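Local coordinates for protein geranyltranstransferase (Staphylococcus aureus, PDB 1RTR) that probably condenses isopentenyl diphosphate with allylic diphosphates to make farnesyl diphosphate, the fifteen-carbon precursor of longer isoprenoids, at residues I74-L79 with D113-K118. Numbering follows the deposited sequence.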
ATOM      1  N   ILE A  74       7.480   3.792  -3.282  1.00 48.52           N
ATOM      2  CA  ILE A  74       6.173   4.371  -3.573  1.00 48.82           C
ATOM      3  C   ILE A  74       6.177   5.095  -4.910  1.00 48.87           C
ATOM      4  O   ILE A  74       5.228   4.989  -5.689  1.00 48.64           O
ATOM      5  CB  ILE A  74       5.734   5.326  -2.451  1.00 48.91           C
ATOM      6  CG1 ILE A  74       5.603   4.556  -1.139  1.00 49.16           C
ATOM      7  CG2 ILE A  74       4.447   6.072  -2.827  1.00 48.44           C
ATOM      8  CD1 ILE A  74       4.238   4.033  -0.845  1.00 49.65           C
ATOM      9  N   HIS A  75       7.245   5.840  -5.169  1.00 49.16           N
ATOM     10  CA  HIS A  75       7.384   6.533  -6.443  1.00 49.38           C
ATOM     11  C   HIS A  75       7.513   5.527  -7.598  1.00 49.24           C
ATOM     12  O   HIS A  75       6.880   5.698  -8.652  1.00 49.28           O
ATOM     13  CB  HIS A  75       8.549   7.534  -6.394  1.00 49.48           C
ATOM     14  CG  HIS A  75       8.964   8.050  -7.736  1.00 50.74           C
ATOM     15  ND1 HIS A  75       8.207   8.952  -8.455  1.00 52.10           N
ATOM     16  CD2 HIS A  75      10.056   7.786  -8.492  1.00 52.69           C
ATOM     17  CE1 HIS A  75       8.811   9.219  -9.600  1.00 51.78           C
ATOM     18  NE2 HIS A  75       9.938   8.528  -9.645  1.00 53.95           N
ATOM     19  N   THR A  76       8.309   4.473  -7.389  1.00 49.28           N
ATOM     20  CA  THR A  76       8.488   3.416  -8.390  1.00 49.19           C
ATOM     21  C   THR A  76       7.162   2.722  -8.722  1.00 49.13           C
ATOM     22  O   THR A  76       6.815   2.546  -9.903  1.00 49.32           O
ATOM     23  CB  THR A  76       9.514   2.386  -7.898  1.00 49.35           C
ATOM     24  OG1 THR A  76      10.781   3.030  -7.684  1.00 51.12           O
ATOM     25  CG2 THR A  76       9.810   1.364  -8.971  1.00 48.03           C
ATOM     26  N   TYR A  77       6.422   2.333  -7.685  1.00 48.75           N
ATOM     27  CA  TYR A  77       5.132   1.669  -7.883  1.00 48.52           C
ATOM     28  C   TYR A  77       4.148   2.543  -8.672  1.00 48.55           C
ATOM     29  O   TYR A  77       3.422   2.035  -9.520  1.00 48.57           O
ATOM     30  CB  TYR A  77       4.515   1.201  -6.545  1.00 48.19           C
ATOM     31  CG  TYR A  77       3.140   1.768  -6.244  1.00 46.53           C
ATOM     32  CD1 TYR A  77       2.000   1.319  -6.925  1.00 45.77           C
ATOM     33  CD2 TYR A  77       2.981   2.757  -5.286  1.00 46.17           C
ATOM     34  CE1 TYR A  77       0.734   1.854  -6.654  1.00 46.77           C
ATOM     35  CE2 TYR A  77       1.715   3.307  -5.004  1.00 46.67           C
ATOM     36  CZ  TYR A  77       0.604   2.841  -5.683  1.00 46.74           C
ATOM     37  OH  TYR A  77      -0.628   3.371  -5.398  1.00 48.34           O
ATOM     38  N   SER A  78       4.115   3.842  -8.397  1.00 48.87           N
ATOM     39  CA  SER A  78       3.182   4.713  -9.116  1.00 50.02           C
ATOM     40  C   SER A  78       3.503   4.759 -10.624  1.00 50.31           C
ATOM     41  O   SER A  78       2.599   4.774 -11.464  1.00 50.43           O
ATOM     42  CB  SER A  78       3.135   6.113  -8.494  1.00 50.06           C
ATOM     43  OG  SER A  78       4.355   6.818  -8.675  1.00 51.14           O
ATOM     44  N   LEU A  79       4.794   4.740 -10.944  1.00 50.50           N
ATOM     45  CA  LEU A  79       5.266   4.706 -12.317  1.00 51.00           C
ATOM     46  C   LEU A  79       4.843   3.434 -13.038  1.00 51.54           C
ATOM     47  O   LEU A  79       4.364   3.500 -14.174  1.00 52.11           O
ATOM     48  CB  LEU A  79       6.793   4.864 -12.364  1.00 50.72           C
ATOM     49  CG  LEU A  79       7.401   6.253 -12.644  1.00 51.11           C
ATOM     50  CD1 LEU A  79       6.463   7.444 -12.285  1.00 49.19           C
ATOM     51  CD2 LEU A  79       8.774   6.394 -11.975  1.00 49.69           C
ATOM     52  N   ASP A 113       1.820  -3.413  -6.728  1.00 46.73           N
ATOM     53  CA  ASP A 113       1.162  -3.710  -5.450  1.00 46.16           C
ATOM     54  C   ASP A 113       2.136  -4.152  -4.359  1.00 45.79           C
ATOM     55  O   ASP A 113       2.022  -3.720  -3.198  1.00 45.38           O
ATOM     56  CB  ASP A 113       0.090  -4.766  -5.650  1.00 46.35           C
ATOM     57  CG  ASP A 113      -1.058  -4.259  -6.489  1.00 47.94           C
ATOM     58  OD1 ASP A 113      -1.937  -5.070  -6.872  1.00 49.83           O
ATOM     59  OD2 ASP A 113      -1.149  -3.061  -6.833  1.00 49.24           O
ATOM     60  N   ALA A 114       3.102  -4.989  -4.747  1.00 44.74           N
ATOM     61  CA  ALA A 114       4.094  -5.485  -3.828  1.00 44.04           C
ATOM     62  C   ALA A 114       4.988  -4.349  -3.322  1.00 43.76           C
ATOM     63  O   ALA A 114       5.329  -4.284  -2.129  1.00 43.47           O
ATOM     64  CB  ALA A 114       4.925  -6.607  -4.483  1.00 44.31           C
ATOM     65  N   LEU A 115       5.357  -3.440  -4.215  1.00 43.85           N
ATOM     66  CA  LEU A 115       6.264  -2.353  -3.830  1.00 43.70           C
ATOM     67  C   LEU A 115       5.571  -1.397  -2.863  1.00 43.71           C
ATOM     68  O   LEU A 115       6.173  -0.982  -1.855  1.00 43.97           O
ATOM     69  CB  LEU A 115       6.809  -1.611  -5.053  1.00 43.82           C
ATOM     70  CG  LEU A 115       7.962  -2.284  -5.812  1.00 43.91           C
ATOM     71  CD1 LEU A 115       8.002  -1.774  -7.232  1.00 43.32           C
ATOM     72  CD2 LEU A 115       9.297  -2.037  -5.130  1.00 41.89           C
ATOM     73  N   LEU A 116       4.306  -1.079  -3.152  1.00 42.96           N
ATOM     74  CA  LEU A 116       3.486  -0.326  -2.228  1.00 43.19           C
ATOM     75  C   LEU A 116       3.505  -0.992  -0.865  1.00 43.28           C
ATOM     76  O   LEU A 116       3.823  -0.354   0.141  1.00 43.60           O
ATOM     77  CB  LEU A 116       2.037  -0.233  -2.739  1.00 43.83           C
ATOM     78  CG  LEU A 116       1.240   1.043  -2.458  1.00 44.16           C
ATOM     79  CD1 LEU A 116      -0.278   0.882  -2.670  1.00 43.69           C
ATOM     80  CD2 LEU A 116       1.533   1.636  -1.092  1.00 43.33           C
ATOM     81  N   THR A 117       3.178  -2.281  -0.827  1.00 43.04           N
ATOM     82  CA  THR A 117       3.209  -3.019   0.421  1.00 43.25           C
ATOM     83  C   THR A 117       4.596  -2.983   1.086  1.00 43.82           C
ATOM     84  O   THR A 117       4.698  -2.728   2.300  1.00 44.35           O
ATOM     85  CB  THR A 117       2.753  -4.467   0.187  1.00 43.36           C
ATOM     86  OG1 THR A 117       1.653  -4.477  -0.723  1.00 43.23           O
ATOM     87  CG2 THR A 117       2.149  -5.066   1.452  1.00 42.94           C
ATOM     88  N   LYS A 118       5.662  -3.229   0.315  1.00 43.65           N
ATOM     89  CA  LYS A 118       7.006  -3.297   0.903  1.00 44.16           C
ATOM     90  C   LYS A 118       7.418  -1.985   1.600  1.00 44.39           C
ATOM     91  O   LYS A 118       8.081  -2.006   2.644  1.00 43.63           O
ATOM     92  CB  LYS A 118       8.058  -3.716  -0.142  1.00 44.05           C
ATOM     93  CG  LYS A 118       9.460  -3.917   0.416  1.00 44.57           C
ATOM     94  CD  LYS A 118       9.557  -5.136   1.325  1.00 46.24           C
ATOM     95  CE  LYS A 118      11.009  -5.577   1.505  1.00 49.01           C
ATOM     96  NZ  LYS A 118      11.346  -5.896   2.935  1.00 50.57           N
TER
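L115 and L116, neighbours on one turn of the helix 105-124, meet the T76, Y77 and I74 side chains of the helix 65-83 in a mainly apolar seam. Two residues before L115, D113 adds little to it: its carboxylate instead hydrogen-bonds H81 of its own chain through OD2 and H81 of the second subunit through OD1, and the contact borders the dimer interface on its D113, Y77 and L116 side. L115 points its CB at the facing helix, 3.9 Å from CB of Y77, and CD1 of L115 reaches CG2 of T76 at 4.0 Å. That methyl of T76 lies anti to the backbone N (chi1 -61° for OG1), and the hydroxyl, beside the N, hydrogen-bonds the carbonyl of E72 one turn back. L38 of helix 30-38 touches both T76 and L115. The two segments run nearly antiparallel, at 162° with axes 8.3 Å apart, and their helices are neighbours in the all-helical terpenoid synthase bundle of the polyprenyl synthetase family, separated in sequence by a linker with a short hairpin and a short helix. L116 then takes up the ring of Y77. CG of L116 sits over one face of the Y77 ring, displaced toward the rim, 3.8 Å from the centroid and 25° off the normal, a CH-pi contact in which CE2 of Y77 is the nearest atom to CG at 3.4 Å. CD1 of L116 continues to CZ and OH of Y77, each 3.7 Å away, so that CB, CG and CD1 of the leucine follow one side of the ring from CG and CD2 to the hydroxyl. The other methyl of L116, CD2, meets CD1 of I74 at 3.6 Å, while CA of I74 lies at the ring's edge in its plane. M150 of helix 150-159 packs against both I74 and Y77, and L116 also touches L116 of the second subunit.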